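Local coordinates for protein benzoylformate decarboxylase (Mycobacterium smegmatis, PDB 4Q9D) that belongs to the thiamine pyrophosphate enzyme family and binds a magnesium ion in its C-terminal cofactor-binding domain, at residues B[430-434]-B[457-463]; B[498-503]-B[522-528]. All blocks are in the same frame, centred on the assembly; numbering follows the deposited sequence.

Contact 1 (B[430-434]-B[457-463]); sequences ATIGD and VVLRNGE. With MG (magnesium ion), chain F.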
ATOM      1  N   ALA B 430     -27.725  -2.509 -26.862  1.00 22.22           N
ATOM      2  CA  ALA B 430     -26.674  -3.212 -26.160  1.00 24.28           C
ATOM      3  C   ALA B 430     -26.763  -4.667 -26.548  1.00 27.76           C
ATOM      4  O   ALA B 430     -27.789  -5.306 -26.328  1.00 28.23           O
ATOM      5  CB  ALA B 430     -26.840  -3.035 -24.605  1.00 20.01           C
ATOM      6  N   THR B 431     -25.697  -5.195 -27.131  1.00 20.40           N
ATOM      7  CA  THR B 431     -25.685  -6.609 -27.466  1.00 21.89           C
ATOM      8  C   THR B 431     -24.802  -7.328 -26.453  1.00 25.00           C
ATOM      9  O   THR B 431     -23.585  -7.107 -26.403  1.00 24.41           O
ATOM     10  CB  THR B 431     -25.214  -6.856 -28.928  1.00 24.97           C
ATOM     11  OG1 THR B 431     -23.861  -6.416 -29.067  1.00 26.31           O
ATOM     12  CG2 THR B 431     -26.115  -6.072 -29.919  1.00 19.95           C
ATOM     13  N   ILE B 432     -25.419  -8.186 -25.648  1.00 18.21           N
ATOM     14  CA  ILE B 432     -24.763  -8.760 -24.471  1.00 22.53           C
ATOM     15  C   ILE B 432     -24.861 -10.287 -24.490  1.00 24.84           C
ATOM     16  O   ILE B 432     -25.952 -10.834 -24.707  1.00 27.44           O
ATOM     17  CB  ILE B 432     -25.459  -8.249 -23.159  1.00 25.18           C
ATOM     18  CG1 ILE B 432     -25.690  -6.737 -23.209  1.00 23.03           C
ATOM     19  CG2 ILE B 432     -24.606  -8.570 -21.901  1.00 19.50           C
ATOM     20  CD1 ILE B 432     -24.377  -5.921 -23.124  1.00 18.93           C
ATOM     21  N   GLY B 433     -23.754 -10.989 -24.258  1.00 22.20           N
ATOM     22  CA  GLY B 433     -23.820 -12.446 -24.130  1.00 18.65           C
ATOM     23  C   GLY B 433     -24.647 -12.840 -22.891  1.00 23.86           C
ATOM     24  O   GLY B 433     -24.808 -12.035 -21.966  1.00 21.97           O
ATOM     25  N   ASP B 434     -25.163 -14.071 -22.841  1.00 19.77           N
ATOM     26  CA  ASP B 434     -26.022 -14.471 -21.723  1.00 20.75           C
ATOM     27  C   ASP B 434     -25.249 -14.574 -20.409  1.00 21.98           C
ATOM     28  O   ASP B 434     -25.800 -14.290 -19.354  1.00 23.89           O
ATOM     29  CB  ASP B 434     -26.858 -15.759 -22.017  1.00 18.57           C
ATOM     30  CG  ASP B 434     -26.022 -16.925 -22.566  1.00 23.27           C
ATOM     31  OD1 ASP B 434     -24.857 -16.748 -22.938  1.00 32.75           O
ATOM     32  OD2 ASP B 434     -26.542 -18.044 -22.649  1.00 29.10           O
ATOM     33  N   VAL B 457     -30.151  -6.659 -26.267  1.00 21.59           N
ATOM     34  CA  VAL B 457     -30.274  -7.840 -27.096  1.00 23.12           C
ATOM     35  C   VAL B 457     -29.335  -8.888 -26.540  1.00 18.71           C
ATOM     36  O   VAL B 457     -28.112  -8.769 -26.636  1.00 20.85           O
ATOM     37  CB  VAL B 457     -29.896  -7.551 -28.545  1.00 23.77           C
ATOM     38  CG1 VAL B 457     -29.942  -8.857 -29.378  1.00 24.56           C
ATOM     39  CG2 VAL B 457     -30.784  -6.490 -29.115  1.00 16.47           C
ATOM     40  N   VAL B 458     -29.911  -9.914 -25.938  1.00 21.38           N
ATOM     41  CA  VAL B 458     -29.126 -10.910 -25.223  1.00 21.29           C
ATOM     42  C   VAL B 458     -28.973 -12.186 -26.044  1.00 24.70           C
ATOM     43  O   VAL B 458     -29.951 -12.836 -26.392  1.00 24.28           O
ATOM     44  CB  VAL B 458     -29.781 -11.233 -23.849  1.00 25.61           C
ATOM     45  CG1 VAL B 458     -29.043 -12.360 -23.156  1.00 18.23           C
ATOM     46  CG2 VAL B 458     -29.816  -9.969 -22.962  1.00 19.19           C
ATOM     47  N   LEU B 459     -27.734 -12.546 -26.336  1.00 24.41           N
ATOM     48  CA  LEU B 459     -27.456 -13.727 -27.144  1.00 30.63           C
ATOM     49  C   LEU B 459     -27.308 -14.962 -26.268  1.00 26.62           C
ATOM     50  O   LEU B 459     -26.271 -15.188 -25.629  1.00 28.49           O
ATOM     51  CB  LEU B 459     -26.209 -13.494 -28.011  1.00 26.02           C
ATOM     52  CG  LEU B 459     -26.324 -12.449 -29.136  1.00 33.63           C
ATOM     53  CD1 LEU B 459     -26.355 -11.050 -28.619  1.00 33.33           C
ATOM     54  CD2 LEU B 459     -25.135 -12.606 -30.088  1.00 45.21           C
ATOM     55  N   ARG B 460     -28.372 -15.753 -26.238  1.00 26.60           N
ATOM     56  CA  ARG B 460     -28.475 -16.893 -25.355  1.00 29.38           C
ATOM     57  C   ARG B 460     -28.020 -18.189 -26.066  1.00 31.04           C
ATOM     58  O   ARG B 460     -28.796 -18.829 -26.775  1.00 26.51           O
ATOM     59  CB  ARG B 460     -29.926 -17.009 -24.843  1.00 26.40           C
ATOM     60  CG  ARG B 460     -30.260 -18.324 -24.042  1.00 23.98           C
ATOM     61  CD  ARG B 460     -29.858 -18.201 -22.585  1.00 32.76           C
ATOM     62  NE  ARG B 460     -30.218 -19.378 -21.794  1.00 26.90           N
ATOM     63  CZ  ARG B 460     -29.370 -20.039 -21.025  1.00 33.39           C
ATOM     64  NH1 ARG B 460     -28.103 -19.622 -20.934  1.00 29.37           N
ATOM     65  NH2 ARG B 460     -29.787 -21.113 -20.353  1.00 23.57           N
ATOM     66  N   ASN B 461     -26.766 -18.570 -25.865  1.00 26.16           N
ATOM     67  CA  ASN B 461     -26.270 -19.836 -26.389  1.00 30.89           C
ATOM     68  C   ASN B 461     -25.939 -20.861 -25.301  1.00 36.35           C
ATOM     69  O   ASN B 461     -25.404 -21.925 -25.607  1.00 36.95           O
ATOM     70  CB  ASN B 461     -25.055 -19.619 -27.317  1.00 32.19           C
ATOM     71  CG  ASN B 461     -23.900 -18.920 -26.619  1.00 39.99           C
ATOM     72  OD1 ASN B 461     -23.891 -18.772 -25.397  1.00 31.08           O
ATOM     73  ND2 ASN B 461     -22.914 -18.497 -27.389  1.00 39.14           N
ATOM     74  N   GLY B 462     -26.242 -20.549 -24.040  1.00 30.10           N
ATOM     75  CA  GLY B 462     -26.086 -21.527 -22.959  1.00 24.60           C
ATOM     76  C   GLY B 462     -24.654 -21.718 -22.448  1.00 32.92           C
ATOM     77  O   GLY B 462     -24.358 -22.683 -21.728  1.00 32.34           O
ATOM     78  N   GLU B 463     -23.746 -20.805 -22.796  1.00 25.91           N
ATOM     79  CA  GLU B 463     -22.344 -20.966 -22.367  1.00 35.06           C
ATOM     80  C   GLU B 463     -21.551 -19.675 -22.336  1.00 35.11           C
ATOM     81  O   GLU B 463     -21.895 -18.701 -23.008  1.00 32.28           O
ATOM     82  CB  GLU B 463     -21.607 -21.945 -23.296  1.00 35.88           C
ATOM     83  CG  GLU B 463     -21.718 -21.565 -24.747  1.00 37.21           C
ATOM     84  CD  GLU B 463     -21.101 -22.609 -25.684  1.00 55.20           C
ATOM     85  OE1 GLU B 463     -21.194 -23.830 -25.409  1.00 42.25           O
ATOM     86  OE2 GLU B 463     -20.519 -22.188 -26.701  1.00 52.26           O
TER
HETATM   87 MG    MG F 601     -22.956 -17.127 -24.190  1.00 32.01          MG
HETATM   88  O   HOH W   1     -23.812 -15.546 -25.802  1.00 31.72           O

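Contact 2 (B[498-503]-B[522-528]); sequences CRTATV and PTVLVVP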
ATOM      1  N   CYS B 498     -38.735  -4.789 -16.875  1.00 24.72           N
ATOM      2  CA  CYS B 498     -38.477  -4.480 -18.279  1.00 28.39           C
ATOM      3  C   CYS B 498     -39.486  -5.187 -19.171  1.00 28.03           C
ATOM      4  O   CYS B 498     -39.915  -6.292 -18.838  1.00 25.72           O
ATOM      5  CB  CYS B 498     -37.079  -4.955 -18.673  1.00 24.28           C
ATOM      6  SG  CYS B 498     -35.787  -3.913 -17.965  1.00 26.70           S
ATOM      7  N   ARG B 499     -39.842  -4.561 -20.295  1.00 25.51           N
ATOM      8  CA  ARG B 499     -40.521  -5.271 -21.384  1.00 27.08           C
ATOM      9  C   ARG B 499     -39.590  -6.382 -21.844  1.00 28.49           C
ATOM     10  O   ARG B 499     -38.362  -6.258 -21.753  1.00 25.50           O
ATOM     11  CB  ARG B 499     -40.745  -4.365 -22.585  1.00 26.00           C
ATOM     12  CG  ARG B 499     -41.734  -3.233 -22.436  1.00 32.90           C
ATOM     13  CD  ARG B 499     -41.840  -2.537 -23.811  1.00 38.11           C
ATOM     14  NE  ARG B 499     -42.624  -3.379 -24.729  1.00 51.81           N
ATOM     15  CZ  ARG B 499     -42.186  -4.023 -25.824  1.00 54.28           C
ATOM     16  NH1 ARG B 499     -40.917  -3.932 -26.278  1.00 28.10           N
ATOM     17  NH2 ARG B 499     -43.064  -4.758 -26.497  1.00 50.23           N
ATOM     18  N   THR B 500     -40.148  -7.449 -22.389  1.00 27.38           N
ATOM     19  CA  THR B 500     -39.302  -8.558 -22.790  1.00 26.98           C
ATOM     20  C   THR B 500     -39.975  -9.475 -23.819  1.00 28.14           C
ATOM     21  O   THR B 500     -41.179  -9.541 -23.888  1.00 31.29           O
ATOM     22  CB  THR B 500     -38.859  -9.377 -21.547  1.00 27.60           C
ATOM     23  OG1 THR B 500     -37.824 -10.286 -21.928  1.00 31.82           O
ATOM     24  CG2 THR B 500     -40.015 -10.159 -20.990  1.00 27.12           C
ATOM     25  N   ALA B 501     -39.170 -10.149 -24.636  1.00 29.75           N
ATOM     26  CA  ALA B 501     -39.655 -11.259 -25.448  1.00 38.04           C
ATOM     27  C   ALA B 501     -38.519 -12.244 -25.690  1.00 35.62           C
ATOM     28  O   ALA B 501     -37.333 -11.895 -25.638  1.00 33.26           O
ATOM     29  CB  ALA B 501     -40.269 -10.777 -26.779  1.00 27.59           C
ATOM     30  N   THR B 502     -38.892 -13.498 -25.910  1.00 42.75           N
ATOM     31  CA  THR B 502     -37.939 -14.513 -26.321  1.00 37.48           C
ATOM     32  C   THR B 502     -38.213 -14.731 -27.811  1.00 42.42           C
ATOM     33  O   THR B 502     -39.305 -15.141 -28.187  1.00 37.00           O
ATOM     34  CB  THR B 502     -38.150 -15.808 -25.517  1.00 45.84           C
ATOM     35  OG1 THR B 502     -37.907 -15.542 -24.126  1.00 40.29           O
ATOM     36  CG2 THR B 502     -37.232 -16.955 -26.027  1.00 37.80           C
ATOM     37  N   VAL B 503     -37.242 -14.421 -28.663  1.00 36.71           N
ATOM     38  CA  VAL B 503     -37.497 -14.450 -30.090  1.00 36.10           C
ATOM     39  C   VAL B 503     -37.321 -15.870 -30.663  1.00 34.30           C
ATOM     40  O   VAL B 503     -36.446 -16.636 -30.220  1.00 33.13           O
ATOM     41  CB  VAL B 503     -36.664 -13.386 -30.835  1.00 39.54           C
ATOM     42  CG1 VAL B 503     -36.758 -12.036 -30.101  1.00 31.92           C
ATOM     43  CG2 VAL B 503     -35.250 -13.804 -30.953  1.00 39.18           C
ATOM     44  N   PRO B 522     -37.182   0.337 -21.455  1.00 30.82           N
ATOM     45  CA  PRO B 522     -36.229  -0.632 -21.993  1.00 24.92           C
ATOM     46  C   PRO B 522     -36.903  -1.952 -22.310  1.00 25.39           C
ATOM     47  O   PRO B 522     -37.907  -2.324 -21.702  1.00 25.69           O
ATOM     48  CB  PRO B 522     -35.265  -0.843 -20.812  1.00 20.50           C
ATOM     49  CG  PRO B 522     -36.147  -0.646 -19.611  1.00 25.03           C
ATOM     50  CD  PRO B 522     -37.071   0.493 -19.993  1.00 22.82           C
ATOM     51  N   THR B 523     -36.308  -2.689 -23.234  1.00 22.80           N
ATOM     52  CA  THR B 523     -36.758  -4.040 -23.542  1.00 24.99           C
ATOM     53  C   THR B 523     -35.547  -4.958 -23.519  1.00 26.19           C
ATOM     54  O   THR B 523     -34.459  -4.579 -23.968  1.00 25.20           O
ATOM     55  CB  THR B 523     -37.368  -4.105 -24.975  1.00 25.73           C
ATOM     56  OG1 THR B 523     -38.436  -3.165 -25.082  1.00 24.44           O
ATOM     57  CG2 THR B 523     -37.870  -5.509 -25.303  1.00 24.13           C
ATOM     58  N   VAL B 524     -35.749  -6.153 -22.987  1.00 24.32           N
ATOM     59  CA  VAL B 524     -34.776  -7.224 -23.039  1.00 19.00           C
ATOM     60  C   VAL B 524     -35.258  -8.289 -24.047  1.00 25.01           C
ATOM     61  O   VAL B 524     -36.270  -8.958 -23.837  1.00 26.42           O
ATOM     62  CB  VAL B 524     -34.564  -7.849 -21.649  1.00 24.01           C
ATOM     63  CG1 VAL B 524     -33.574  -9.029 -21.720  1.00 17.00           C
ATOM     64  CG2 VAL B 524     -34.088  -6.756 -20.625  1.00 22.00           C
ATOM     65  N   LEU B 525     -34.544  -8.420 -25.157  1.00 25.09           N
ATOM     66  CA  LEU B 525     -34.891  -9.414 -26.169  1.00 28.26           C
ATOM     67  C   LEU B 525     -33.900 -10.558 -26.034  1.00 22.99           C
ATOM     68  O   LEU B 525     -32.692 -10.373 -26.180  1.00 23.53           O
ATOM     69  CB  LEU B 525     -34.849  -8.809 -27.581  1.00 25.77           C
ATOM     70  CG  LEU B 525     -35.840  -7.665 -27.836  1.00 27.19           C
ATOM     71  CD1 LEU B 525     -35.662  -7.091 -29.252  1.00 25.34           C
ATOM     72  CD2 LEU B 525     -37.283  -8.078 -27.588  1.00 24.73           C
ATOM     73  N   VAL B 526     -34.413 -11.732 -25.717  1.00 24.87           N
ATOM     74  CA  VAL B 526     -33.576 -12.892 -25.547  1.00 22.13           C
ATOM     75  C   VAL B 526     -33.594 -13.697 -26.857  1.00 31.89           C
ATOM     76  O   VAL B 526     -34.650 -14.147 -27.295  1.00 32.80           O
ATOM     77  CB  VAL B 526     -34.048 -13.725 -24.331  1.00 25.24           C
ATOM     78  CG1 VAL B 526     -33.071 -14.857 -24.074  1.00 24.89           C
ATOM     79  CG2 VAL B 526     -34.155 -12.809 -23.067  1.00 19.33           C
ATOM     80  N   VAL B 527     -32.424 -13.849 -27.481  1.00 29.79           N
ATOM     81  CA  VAL B 527     -32.311 -14.478 -28.781  1.00 24.63           C
ATOM     82  C   VAL B 527     -31.518 -15.785 -28.681  1.00 28.74           C
ATOM     83  O   VAL B 527     -30.308 -15.782 -28.458  1.00 27.83           O
ATOM     84  CB  VAL B 527     -31.634 -13.548 -29.794  1.00 29.86           C
ATOM     85  CG1 VAL B 527     -31.598 -14.211 -31.182  1.00 33.30           C
ATOM     86  CG2 VAL B 527     -32.356 -12.180 -29.864  1.00 28.28           C
ATOM     87  N   PRO B 528     -32.198 -16.927 -28.845  1.00 24.37           N
ATOM     88  CA  PRO B 528     -31.428 -18.176 -28.749  1.00 23.80           C
ATOM     89  C   PRO B 528     -30.464 -18.296 -29.922  1.00 31.40           C
ATOM     90  O   PRO B 528     -30.868 -18.142 -31.070  1.00 27.56           O
ATOM     91  CB  PRO B 528     -32.509 -19.272 -28.797  1.00 25.35           C
ATOM     92  CG  PRO B 528     -33.813 -18.557 -28.462  1.00 28.85           C
ATOM     93  CD  PRO B 528     -33.650 -17.145 -28.967  1.00 29.30           C
TER
HETATM   94  O   HOH W   2     -40.098  -1.346 -20.331  1.00 39.45           O

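Contact 1 (B[430-434]-B[457-463])
The carboxylate of D434 and the loop after strand 457-460 share a magnesium ion. D434 OD1 binds the metal at 2.3 Å, N461 OD1 and the backbone carbonyl oxygen of E463 join from the loop, and water 1 and one further atom add to the shell. The carboxylate and the N461 amide planes lie 64° apart, and D434 OD1 and N461 OD1 both bind the ion. D434 CG stands between its own backbone N and carbonyl carbon (chi1 50°), which carries the carboxylate across to the loop.

The second oxygen, D434 OD2, is gripped by two donors. G462 N reaches its syn lone pair at 2.9 Å; R460 NH1 makes a salt bridge to it at 2.8 Å from the anti side, about 30° out of the carboxylate plane. A bend at chi2 folds the R460 chain back, bringing CD within 3.3 Å of D434 OD2 and the guanidinium edge onto the same oxygen. With OD1 on the metal and OD2 held by two donors, the carboxylate is fixed in rotation.

These are the C-terminal ends of two neighbouring parallel strands of the thiamine diphosphate-binding fold. D434 of the GDG signature and N461, the Asn that follows the next strand, form the metal-binding motif of thiamine diphosphate enzymes.

Behind the site the backbones pair through V457 N to A430 O (2.7 Å), I432 N to V457 O and L459 N to I432 O. D434 N reaches L459 O only weakly, while water 1 donates to that same oxygen.

Between the two segments apolar contact is slight; V458 CG1 lies 4.0 Å from D434 CA. T431 and V457 lie on the sheet face covered by helix 357-367, and T431 OG1 bonds to Y361 there.

Contact 2 (B[498-503]-B[522-528])
Strands 499-502 and 523-528 run parallel, 9° apart in direction, and exchange the staggered bonds V524 N to R499 O, A501 N to V524 O, V526 N to A501 O and V503 N to V526 O. At the start the bond from R499 N to P522 O is weak, and water 2 joins both atoms.

R499 bends at chi3 (75°) and turns back alongside T523, whose OG1 meets NH1 at 2.9 Å, at the edge of the guanidinium and near its plane. T500 OG1 lies opposite its backbone N (chi1 -168°) and donates to V524 O at 2.8 Å. That carbonyl thus takes two donors, the hydroxyl and A501 N, while S490 is a further partner of the hydroxyl.

Apolar contacts sit mainly at the two ends. C498 SG touches P522 CG at 3.7 Å, and its CB meets V524 CG2. V503 CG2 bears against both methyls of V527, tightly on CG2 at 3.5 Å. Between them A501 CB rests on L525 CD2 at 4.1 Å, on the face packed by helix 506-518, which links the strands in a beta-alpha-beta crossover; helix 489-495 packs the T500 and V524 face.

Strand 499-502 has a neighbour within the chain on one side only, and the side-chain bonds from R499 and T500 supplement the backbone ladder that holds it there.

How the contacts relate
Both contacts belong to one parallel six-stranded sheet, whose neighbouring strands 454-460 and 523-528 join them directly: V458 N lies 2.8 Å from L525 O, and V458 CG2 packs on V524 CG1. Contact 1 lies in the middle of the sheet, with strands on both sides of its pair; contact 2 includes the outermost strand, 499-502. Both are largely buried; contact 2 reaches solvent along 499-502, where T502 is exposed, contact 1 partly at its metal loop. Helix 489-495 touches both. Charge and metal bonds distinguish the C-terminal end of contact 1, whereas contact 2 relies on a longer backbone ladder, neutral hydroxyls, an arginine and aliphatic packing.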